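Long-range contacts in RidA family protein (Psychrobacter sp. MES7-P7E, PDB 6L8P), which probably deaminates reactive enamine and imine intermediates to the corresponding keto acids, as does the trimeric enzyme RidA: residues N46-G52 / I139-I145; T22-T28 / S39-G45; Q53-P58 / Q73-I78. The protein carries 1 engineered substitution. One frame throughout, in Å; residues are numbered along the deposited sequence.

Interaction 1 (N46-G52 / I139-I145)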
loop_
_atom_site.group_PDB
_atom_site.type_symbol
_atom_site.label_atom_id
_atom_site.label_comp_id
_atom_site.label_asym_id
_atom_site.label_seq_id
_atom_site.Cartn_x
_atom_site.Cartn_y
_atom_site.Cartn_z
ATOM N N ASN A 46 -16.037 9.178 -6.389
ATOM C CA ASN A 46 -16.120 7.878 -7.032
ATOM C C ASN A 46 -15.115 6.889 -6.475
ATOM O O ASN A 46 -15.218 5.694 -6.786
ATOM C CB ASN A 46 -15.879 8.008 -8.536
ATOM C CG ASN A 46 -17.073 8.597 -9.256
ATOM O OD1 ASN A 46 -18.220 8.375 -8.865
ATOM N ND2 ASN A 46 -16.813 9.345 -10.310
ATOM N N THR A 47 -14.161 7.356 -5.662
ATOM C CA THR A 47 -13.080 6.490 -5.182
ATOM C C THR A 47 -13.458 5.875 -3.836
ATOM O O THR A 47 -14.022 6.546 -2.970
ATOM C CB THR A 47 -11.783 7.275 -5.035
ATOM O OG1 THR A 47 -11.434 7.807 -6.336
ATOM C CG2 THR A 47 -10.651 6.368 -4.600
ATOM N N VAL A 48 -13.193 4.592 -3.663
ATOM C CA VAL A 48 -13.462 3.965 -2.368
ATOM C C VAL A 48 -12.189 3.283 -1.903
ATOM O O VAL A 48 -11.605 2.508 -2.662
ATOM C CB VAL A 48 -14.597 2.922 -2.444
ATOM C CG1 VAL A 48 -14.858 2.339 -1.041
ATOM C CG2 VAL A 48 -15.902 3.546 -3.025
ATOM N N TYR A 49 -11.781 3.542 -0.660
ATOM C CA TYR A 49 -10.639 2.848 -0.040
ATOM C C TYR A 49 -11.231 1.804 0.895
ATOM O O TYR A 49 -11.858 2.161 1.899
ATOM C CB TYR A 49 -9.748 3.828 0.732
ATOM C CG TYR A 49 -9.125 4.868 -0.156
ATOM C CD1 TYR A 49 -9.814 6.039 -0.463
ATOM C CD2 TYR A 49 -7.902 4.640 -0.747
ATOM C CE1 TYR A 49 -9.256 6.999 -1.329
ATOM C CE2 TYR A 49 -7.338 5.588 -1.605
ATOM C CZ TYR A 49 -8.015 6.746 -1.889
ATOM O OH TYR A 49 -7.454 7.708 -2.751
ATOM N N ILE A 50 -11.035 0.519 0.576
ATOM C CA ILE A 50 -11.521 -0.582 1.412
ATOM C C ILE A 50 -10.364 -1.092 2.262
ATOM O O ILE A 50 -9.291 -1.445 1.733
ATOM C CB ILE A 50 -12.123 -1.724 0.572
ATOM C CG1 ILE A 50 -13.252 -1.171 -0.335
ATOM C CG2 ILE A 50 -12.730 -2.805 1.504
ATOM C CD1 ILE A 50 -13.985 -2.315 -1.125
ATOM N N SER A 51 -10.608 -1.149 3.573
ATOM C CA SER A 51 -9.636 -1.673 4.528
ATOM C C SER A 51 -9.208 -3.086 4.171
ATOM O O SER A 51 -9.926 -3.841 3.491
ATOM C CB SER A 51 -10.240 -1.700 5.932
ATOM O OG SER A 51 -10.440 -0.366 6.361
ATOM N N GLY A 52 -8.015 -3.450 4.641
ATOM C CA GLY A 52 -7.593 -4.839 4.499
ATOM C C GLY A 52 -8.650 -5.765 5.055
ATOM O O GLY A 52 -9.194 -5.522 6.128
ATOM N N ILE A 139 -6.340 -8.746 1.952
ATOM C CA ILE A 139 -6.404 -8.027 0.680
ATOM C C ILE A 139 -7.034 -6.683 0.925
ATOM O O ILE A 139 -8.107 -6.598 1.527
ATOM C CB ILE A 139 -7.191 -8.818 -0.382
ATOM C CG1 ILE A 139 -6.526 -10.191 -0.603
ATOM C CG2 ILE A 139 -7.289 -7.982 -1.683
ATOM C CD1 ILE A 139 -7.190 -11.048 -1.735
ATOM N N GLU A 140 -6.362 -5.614 0.459
ATOM C CA GLU A 140 -6.859 -4.234 0.471
ATOM C C GLU A 140 -7.326 -3.877 -0.932
ATOM O O GLU A 140 -6.790 -4.415 -1.907
ATOM C CB GLU A 140 -5.764 -3.266 0.825
ATOM C CG GLU A 140 -5.054 -3.539 2.096
ATOM C CD GLU A 140 -3.649 -2.946 2.010
ATOM O OE1 GLU A 140 -3.519 -1.699 1.811
ATOM O OE2 GLU A 140 -2.654 -3.707 2.124
ATOM N N SER A 141 -8.264 -2.935 -1.040
ATOM C CA SER A 141 -8.830 -2.643 -2.359
ATOM C C SER A 141 -9.044 -1.153 -2.526
ATOM O O SER A 141 -9.365 -0.454 -1.566
ATOM C CB SER A 141 -10.204 -3.293 -2.551
ATOM O OG SER A 141 -10.196 -4.610 -2.072
ATOM N N ILE A 142 -8.905 -0.667 -3.765
ATOM C CA ILE A 142 -9.313 0.680 -4.131
ATOM C C ILE A 142 -10.264 0.525 -5.304
ATOM O O ILE A 142 -9.950 -0.210 -6.252
ATOM C CB ILE A 142 -8.122 1.575 -4.528
ATOM C CG1 ILE A 142 -7.174 1.712 -3.318
ATOM C CG2 ILE A 142 -8.638 2.975 -4.996
ATOM C CD1 ILE A 142 -5.852 2.509 -3.626
ATOM N N LEU A 143 -11.433 1.183 -5.202
ATOM C CA LEU A 143 -12.460 1.206 -6.248
ATOM C C LEU A 143 -12.504 2.560 -6.924
ATOM O O LEU A 143 -12.258 3.603 -6.300
ATOM C CB LEU A 143 -13.870 0.961 -5.674
ATOM C CG LEU A 143 -14.246 -0.476 -5.351
ATOM C CD1 LEU A 143 -13.343 -1.168 -4.397
ATOM C CD2 LEU A 143 -15.680 -0.464 -4.790
ATOM N N TYR A 144 -12.914 2.541 -8.197
ATOM C CA TYR A 144 -13.400 3.739 -8.873
ATOM C C TYR A 144 -14.767 3.374 -9.435
ATOM O O TYR A 144 -14.873 2.525 -10.328
ATOM C CB TYR A 144 -12.414 4.203 -9.947
ATOM C CG TYR A 144 -12.813 5.531 -10.532
ATOM C CD1 TYR A 144 -13.702 5.593 -11.581
ATOM C CD2 TYR A 144 -12.303 6.716 -10.018
ATOM C CE1 TYR A 144 -14.085 6.812 -12.120
ATOM C CE2 TYR A 144 -12.674 7.935 -10.547
ATOM C CZ TYR A 144 -13.567 7.976 -11.595
ATOM O OH TYR A 144 -13.941 9.191 -12.125
ATOM N N ILE A 145 -15.812 3.954 -8.856
ATOM C CA ILE A 145 -17.179 3.583 -9.242
ATOM C C ILE A 145 -17.676 4.475 -10.406
ATOM O O ILE A 145 -17.714 5.698 -10.241
ATOM C CB ILE A 145 -18.118 3.678 -8.034
ATOM C CG1 ILE A 145 -17.668 2.698 -6.936
ATOM C CG2 ILE A 145 -19.541 3.305 -8.474
ATOM C CD1 ILE A 145 -18.507 2.758 -5.625
HETATM O O HOH W 1 -10.162 -4.808 0.785
#

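Interaction 2 (T22-T28 / S39-G45)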
loop_
_atom_site.group_PDB
_atom_site.type_symbol
_atom_site.label_atom_id
_atom_site.label_comp_id
_atom_site.label_asym_id
_atom_site.label_seq_id
_atom_site.Cartn_x
_atom_site.Cartn_y
_atom_site.Cartn_z
ATOM N N THR A 22 -17.244 14.851 -0.630
ATOM C CA THR A 22 -17.153 14.724 0.831
ATOM C C THR A 22 -17.016 13.258 1.241
ATOM O O THR A 22 -17.566 12.387 0.581
ATOM C CB THR A 22 -18.379 15.354 1.540
ATOM O OG1 THR A 22 -18.142 15.426 2.954
ATOM C CG2 THR A 22 -19.648 14.547 1.280
ATOM N N ARG A 23 -16.264 13.000 2.312
ATOM C CA ARG A 23 -16.062 11.634 2.767
ATOM C C ARG A 23 -17.383 11.020 3.216
ATOM O O ARG A 23 -18.231 11.686 3.819
ATOM C CB ARG A 23 -15.049 11.585 3.922
ATOM C CG ARG A 23 -13.676 12.081 3.541
ATOM C CD ARG A 23 -12.769 12.272 4.732
ATOM N NE ARG A 23 -12.046 13.513 4.522
ATOM C CZ ARG A 23 -12.165 14.587 5.294
ATOM N NH1 ARG A 23 -11.481 15.667 4.984
ATOM N NH2 ARG A 23 -12.943 14.578 6.378
ATOM N N GLN A 24 -17.566 9.744 2.895
ATOM C CA GLN A 24 -18.629 8.924 3.455
ATOM C C GLN A 24 -17.970 7.669 3.995
ATOM O O GLN A 24 -17.309 6.960 3.241
ATOM C CB GLN A 24 -19.685 8.524 2.423
ATOM C CG GLN A 24 -20.022 9.587 1.412
ATOM C CD GLN A 24 -20.751 9.005 0.215
ATOM O OE1 GLN A 24 -20.497 9.386 -0.933
ATOM N NE2 GLN A 24 -21.655 8.063 0.478
ATOM N N THR A 25 -18.190 7.375 5.266
ATOM C CA THR A 25 -17.748 6.109 5.839
ATOM C C THR A 25 -18.751 5.007 5.514
ATOM O O THR A 25 -19.971 5.207 5.595
ATOM C CB THR A 25 -17.580 6.295 7.337
ATOM O OG1 THR A 25 -16.662 7.385 7.536
ATOM C CG2 THR A 25 -17.009 5.058 7.953
ATOM N N ILE A 26 -18.243 3.853 5.116
ATOM C CA ILE A 26 -19.054 2.726 4.677
ATOM C C ILE A 26 -19.076 1.696 5.797
ATOM O O ILE A 26 -18.024 1.346 6.356
ATOM C CB ILE A 26 -18.499 2.086 3.389
ATOM C CG1 ILE A 26 -18.297 3.090 2.235
ATOM C CG2 ILE A 26 -19.374 0.907 2.920
ATOM C CD1 ILE A 26 -19.525 3.940 1.860
ATOM N N GLN A 27 -20.268 1.184 6.118
ATOM C CA GLN A 27 -20.384 0.094 7.077
ATOM C C GLN A 27 -21.461 -0.862 6.594
ATOM O O GLN A 27 -22.513 -0.434 6.102
ATOM C CB GLN A 27 -20.743 0.583 8.493
ATOM C CG GLN A 27 -20.686 -0.511 9.603
ATOM C CD GLN A 27 -21.943 -1.392 9.650
ATOM O OE1 GLN A 27 -23.025 -0.970 9.226
ATOM N NE2 GLN A 27 -21.797 -2.623 10.144
ATOM N N THR A 28 -21.184 -2.149 6.719
ATOM C CA THR A 28 -22.182 -3.173 6.440
ATOM C C THR A 28 -22.018 -4.343 7.397
ATOM O O THR A 28 -20.916 -4.839 7.622
ATOM C CB THR A 28 -22.130 -3.665 4.986
ATOM O OG1 THR A 28 -23.017 -4.781 4.821
ATOM C CG2 THR A 28 -20.717 -4.091 4.567
ATOM N N SER A 39 -12.440 1.972 9.996
ATOM C CA SER A 39 -13.721 1.725 9.351
ATOM C C SER A 39 -13.522 0.740 8.220
ATOM O O SER A 39 -12.435 0.641 7.632
ATOM C CB SER A 39 -14.307 3.006 8.781
ATOM O OG SER A 39 -14.611 3.904 9.862
ATOM N N GLN A 40 -14.625 0.060 7.853
ATOM C CA GLN A 40 -14.530 -0.906 6.766
ATOM C C GLN A 40 -14.082 -0.259 5.454
ATOM O O GLN A 40 -13.290 -0.859 4.716
ATOM C CB GLN A 40 -15.877 -1.618 6.560
ATOM C CG GLN A 40 -16.190 -2.611 7.671
ATOM C CD GLN A 40 -17.631 -3.117 7.551
ATOM O OE1 GLN A 40 -18.449 -2.480 6.881
ATOM N NE2 GLN A 40 -17.916 -4.276 8.126
ATOM N N ALA A 41 -14.608 0.917 5.117
ATOM C CA ALA A 41 -14.171 1.597 3.903
ATOM C C ALA A 41 -14.527 3.060 4.019
ATOM O O ALA A 41 -15.399 3.446 4.800
ATOM C CB ALA A 41 -14.818 0.991 2.643
ATOM N N VAL A 42 -13.846 3.875 3.209
ATOM C CA VAL A 42 -14.134 5.305 3.125
ATOM C C VAL A 42 -14.291 5.656 1.658
ATOM O O VAL A 42 -13.427 5.330 0.835
ATOM C CB VAL A 42 -13.037 6.192 3.747
ATOM C CG1 VAL A 42 -13.404 7.684 3.531
ATOM C CG2 VAL A 42 -12.873 5.908 5.220
ATOM N N LYS A 43 -15.379 6.335 1.324
ATOM C CA LYS A 43 -15.661 6.727 -0.052
ATOM C C LYS A 43 -15.508 8.232 -0.185
ATOM O O LYS A 43 -16.021 8.980 0.651
ATOM C CB LYS A 43 -17.083 6.284 -0.436
ATOM C CG LYS A 43 -17.522 6.721 -1.858
ATOM C CD LYS A 43 -18.880 6.068 -2.144
ATOM C CE LYS A 43 -19.370 6.407 -3.543
ATOM N NZ LYS A 43 -20.668 5.707 -3.781
ATOM N N VAL A 44 -14.783 8.669 -1.214
ATOM C CA VAL A 44 -14.649 10.094 -1.521
ATOM C C VAL A 44 -14.943 10.225 -3.003
ATOM O O VAL A 44 -14.147 9.793 -3.850
ATOM C CB VAL A 44 -13.277 10.671 -1.156
ATOM C CG1 VAL A 44 -13.232 10.971 0.320
ATOM C CG2 VAL A 44 -12.171 9.700 -1.486
ATOM N N GLY A 45 -16.111 10.755 -3.314
ATOM C CA GLY A 45 -16.506 10.837 -4.712
ATOM C C GLY A 45 -16.712 9.450 -5.277
ATOM O O GLY A 45 -17.448 8.629 -4.720
HETATM O O HOH W 2 -18.288 10.722 -1.260
HETATM O O HOH W 3 -17.146 0.585 9.125
#

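Interaction 3 (Q53-P58 / Q73-I78)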
loop_
_atom_site.group_PDB
_atom_site.type_symbol
_atom_site.label_atom_id
_atom_site.label_comp_id
_atom_site.label_asym_id
_atom_site.label_seq_id
_atom_site.Cartn_x
_atom_site.Cartn_y
_atom_site.Cartn_z
ATOM N N GLN A 53 -8.988 -6.797 4.292
ATOM C CA GLN A 53 -9.945 -7.813 4.707
ATOM C C GLN A 53 -9.222 -9.128 4.918
ATOM O O GLN A 53 -8.371 -9.518 4.107
ATOM C CB GLN A 53 -11.043 -7.997 3.650
ATOM C CG GLN A 53 -11.928 -6.759 3.503
ATOM C CD GLN A 53 -12.618 -6.389 4.776
ATOM O OE1 GLN A 53 -13.297 -7.225 5.374
ATOM N NE2 GLN A 53 -12.441 -5.136 5.222
ATOM N N LEU A 54 -9.561 -9.807 6.015
ATOM C CA LEU A 54 -9.069 -11.137 6.334
ATOM C C LEU A 54 -10.212 -12.132 6.166
ATOM O O LEU A 54 -11.378 -11.747 5.987
ATOM C CB LEU A 54 -8.536 -11.162 7.782
ATOM C CG LEU A 54 -7.363 -10.206 8.053
ATOM C CD1 LEU A 54 -7.262 -9.924 9.617
ATOM C CD2 LEU A 54 -6.104 -10.824 7.618
ATOM N N GLY A 55 -9.867 -13.425 6.213
ATOM C CA GLY A 55 -10.844 -14.452 5.875
ATOM C C GLY A 55 -11.808 -14.808 7.006
ATOM O O GLY A 55 -12.038 -15.992 7.259
ATOM N N PHE A 56 -12.354 -13.807 7.684
ATOM C CA PHE A 56 -13.317 -14.044 8.761
ATOM C C PHE A 56 -14.706 -14.314 8.207
ATOM O O PHE A 56 -15.190 -13.613 7.314
ATOM C CB PHE A 56 -13.452 -12.803 9.648
ATOM C CG PHE A 56 -12.225 -12.436 10.407
ATOM C CD1 PHE A 56 -11.723 -13.240 11.416
ATOM C CD2 PHE A 56 -11.664 -11.203 10.174
ATOM C CE1 PHE A 56 -10.557 -12.834 12.143
ATOM C CE2 PHE A 56 -10.520 -10.762 10.882
ATOM C CZ PHE A 56 -9.964 -11.599 11.863
ATOM N N ASP A 57 -15.404 -15.267 8.811
ATOM C CA ASP A 57 -16.866 -15.284 8.705
ATOM C C ASP A 57 -17.425 -14.024 9.375
ATOM O O ASP A 57 -17.034 -13.726 10.521
ATOM C CB ASP A 57 -17.326 -16.564 9.409
ATOM C CG ASP A 57 -18.845 -16.727 9.485
ATOM O OD1 ASP A 57 -19.603 -15.784 9.800
ATOM O OD2 ASP A 57 -19.257 -17.903 9.386
ATOM N N PRO A 58 -18.228 -13.203 8.694
ATOM C CA PRO A 58 -18.595 -11.910 9.280
ATOM C C PRO A 58 -19.505 -12.019 10.491
ATOM O O PRO A 58 -19.629 -11.036 11.228
ATOM C CB PRO A 58 -19.286 -11.162 8.126
ATOM C CG PRO A 58 -19.669 -12.244 7.160
ATOM C CD PRO A 58 -18.671 -13.321 7.277
ATOM N N GLN A 73 -13.341 -16.272 1.282
ATOM C CA GLN A 73 -14.071 -15.459 2.244
ATOM C C GLN A 73 -13.651 -13.994 2.168
ATOM O O GLN A 73 -14.490 -13.096 2.270
ATOM C CB GLN A 73 -13.841 -16.020 3.649
ATOM C CG GLN A 73 -14.637 -15.259 4.747
ATOM C CD GLN A 73 -16.139 -15.491 4.593
ATOM O OE1 GLN A 73 -16.581 -16.657 4.576
ATOM N NE2 GLN A 73 -16.901 -14.438 4.371
ATOM N N VAL A 74 -12.355 -13.731 1.938
ATOM C CA VAL A 74 -11.910 -12.352 1.747
ATOM C C VAL A 74 -12.640 -11.723 0.578
ATOM O O VAL A 74 -13.115 -10.585 0.670
ATOM C CB VAL A 74 -10.380 -12.301 1.527
ATOM C CG1 VAL A 74 -9.973 -10.923 0.981
ATOM C CG2 VAL A 74 -9.625 -12.582 2.821
ATOM N N PHE A 75 -12.775 -12.470 -0.524
ATOM C CA PHE A 75 -13.524 -11.927 -1.660
ATOM C C PHE A 75 -14.996 -11.670 -1.316
ATOM O O PHE A 75 -15.562 -10.651 -1.722
ATOM C CB PHE A 75 -13.382 -12.847 -2.887
ATOM C CG PHE A 75 -12.237 -12.444 -3.801
ATOM C CD1 PHE A 75 -12.362 -11.355 -4.653
ATOM C CD2 PHE A 75 -11.025 -13.084 -3.702
ATOM C CE1 PHE A 75 -11.261 -10.955 -5.485
ATOM C CE2 PHE A 75 -9.936 -12.711 -4.484
ATOM C CZ PHE A 75 -10.067 -11.633 -5.394
ATOM N N GLU A 76 -15.635 -12.567 -0.545
ATOM C CA GLU A 76 -17.023 -12.295 -0.148
ATOM C C GLU A 76 -17.118 -11.035 0.715
ATOM O O GLU A 76 -18.047 -10.212 0.567
ATOM C CB GLU A 76 -17.592 -13.503 0.606
ATOM C CG GLU A 76 -17.720 -14.752 -0.289
ATOM C CD GLU A 76 -18.552 -14.461 -1.551
ATOM O OE1 GLU A 76 -19.625 -13.824 -1.422
ATOM O OE2 GLU A 76 -18.137 -14.853 -2.672
ATOM N N ASN A 77 -16.148 -10.868 1.631
ATOM C CA ASN A 77 -16.112 -9.689 2.493
ATOM C C ASN A 77 -15.905 -8.395 1.697
ATOM O O ASN A 77 -16.595 -7.383 1.910
ATOM C CB ASN A 77 -15.018 -9.887 3.550
ATOM C CG ASN A 77 -15.333 -11.042 4.511
ATOM O OD1 ASN A 77 -16.474 -11.494 4.567
ATOM N ND2 ASN A 77 -14.310 -11.521 5.262
ATOM N N ILE A 78 -14.973 -8.422 0.740
ATOM C CA ILE A 78 -14.758 -7.255 -0.104
ATOM C C ILE A 78 -15.995 -6.954 -0.925
ATOM O O ILE A 78 -16.401 -5.798 -1.019
ATOM C CB ILE A 78 -13.518 -7.462 -0.991
ATOM C CG1 ILE A 78 -12.259 -7.505 -0.106
ATOM C CG2 ILE A 78 -13.398 -6.325 -2.018
ATOM C CD1 ILE A 78 -10.989 -7.881 -0.908
#

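Interaction 1 (N46-G52 / I139-I145)
Asn46 places its CB over one face of the Tyr144 ring, 3.9 Å from the ring centroid in a CH-pi contact. The amide and ring planes stand 67° apart, and ND2 reaches the phenol in a weak hydrogen bond, 3.4 Å to Tyr144 OH. Tyr144 CG is anti to the backbone N (chi1 -173°), which swings the ring over to Asn46. Beside this pair Ile145 N bonds Asn46 O at 2.8 Å, and strands 47-52 and 139-144 run antiparallel. On the sheet face that carries Val48, Ile50, Ser141 and Leu143, the methyl groups Ile50 CD1 and Leu143 CD1 approach to 3.5 Å, while Val48 CG2 meets Ile145 CD1 at 3.8 Å; Cys82 and Ile78 of helix 67-84 pack on Ile50, Leu143 and Ser141. On the other face Ile142 lies alongside Tyr49, and Tyr49 of the third subunit packs on Ile142. The ladder is firm between Val48 and Leu143 but weakens at Ser141 N to Ile50 O. Direct bonding is then interrupted: a water joins Ser51 O, Ile139 O and Ser141 OG before pairing resumes at Gln53 N to Ile139 O. The contact thus has a largely apolar, backbone-bonded centre with polar groups toward both ends.

Interaction 2 (T22-T28 / S39-G45)
Strands 23-26 and 41-44 run antiparallel at 152°, with Gln24 and Lys43 as a hydrogen-bonded pair whose two backbone bonds are both 2.8 Å (Gln24 N to Lys43 O, Lys43 N to Gln24 O). Ile26 N continues the ladder to Ala41 O. Past this point the side chain of Gln40 takes over from the backbone: its amide grips Thr28 like a further rung, OE1 accepting from Thr28 N at 2.8 Å and NE2 donating to Thr28 O at 3.1 Å. The latter acceptor lies within 2° of the amide plane, and NE2 also bonds Pro32 O, so both ends of the amide are held and its rotation is fixed. With CG anti to the carbonyl carbon (chi1 -73°) and the chain extended beyond it, Gln40 spans the growing distance between the diverging backbones. A water bridges the two backbones here, accepting from Gln40 N and donating to Ile26 O. On one face Gln24 and Lys43 lie side by side, Gln24 OE1 3.9 Å from Lys43 CD, while the fully extended lysine carries NZ to Ala85 O; next to them Ile26 CB rests 3.9 Å from Ala41 CB. On the other face Arg23 CG packs against Val44 CG1 at 3.4 Å, and Thr25 CG2 is pressed tightly on Ser39 CB. The guanidinium of Arg23 leads off to Asp91 of the second subunit in a salt bridge. This antiparallel strand pair forms one margin of the sheet within the chain: strand 41-44 is flanked by 47-54, helix 67-84 receives Ile26, Thr28 and Ala41 on one side, and the second subunit packs on Arg23, Thr25 and Val42 on the other.

Interaction 3 (Q53-P58 / Q73-I78)
The carboxamide of Asn77 meets the chain at its edge: ND2 donates to Phe56 O at 3.1 Å, an almost straight bond (167°) on a lone pair of the carbonyl, with the acceptor only 6° from the amide plane. The motif held here is an inverse gamma turn centred on Gly55, where strand 47-54 of the chorismate mutase-like fold of the RidA family runs out beside helix 67-84. A second, weak bond runs from the same ND2 to Leu54 O at 3.0 Å. The amide of Gln53 stands perpendicular to that of Asn77, its OE1 against Asn77 CB, and the Gln73 amide gives NE2 to Asn77 OD1, arriving above the carbonyl plane. Asn77 is thereby gripped at both ends of its amide, and the Gln73 amide is in turn held by Arg64, which bonds its OE1. Phe56 N returns to Leu54 O in a weak bond across the turn, so this carbonyl receives both the turn and the helix. Val74 CG2 packs 3.5 Å from Gly55 N. Farther along the helix Ile78 and Gln53 slide past one another in opposite directions, while Val74 and Ile78 also pack on Ile139 of strand 137-144. A malonate ion, probably from the crystallisation liquor, lies about 3 Å from the side chain of Leu54 and may mark a pocket there. At the far end of the segment Pro58 CD settles 3.6 Å from Gln73 NE2.

From the N terminus, interaction 2 closes first, joining strand 23-26 to strand 41-44 across a connection without helix or strand. The chain then turns into strand 47-54, which serves both other contacts: its first part enters interaction 1 and its end interaction 3. Interaction 3 closes over the loop and the first turns of helix 67-84, and lies wholly within the long excursion that interaction 1 completes when the C-terminal strand returns beside 47-54. Interactions 1 and 2 meet along the adjacent strands 41-44 and 47-54, where Tyr49 N bonds Val42 O. Interactions 1 and 3 meet through Ile139, tying sheet to helix.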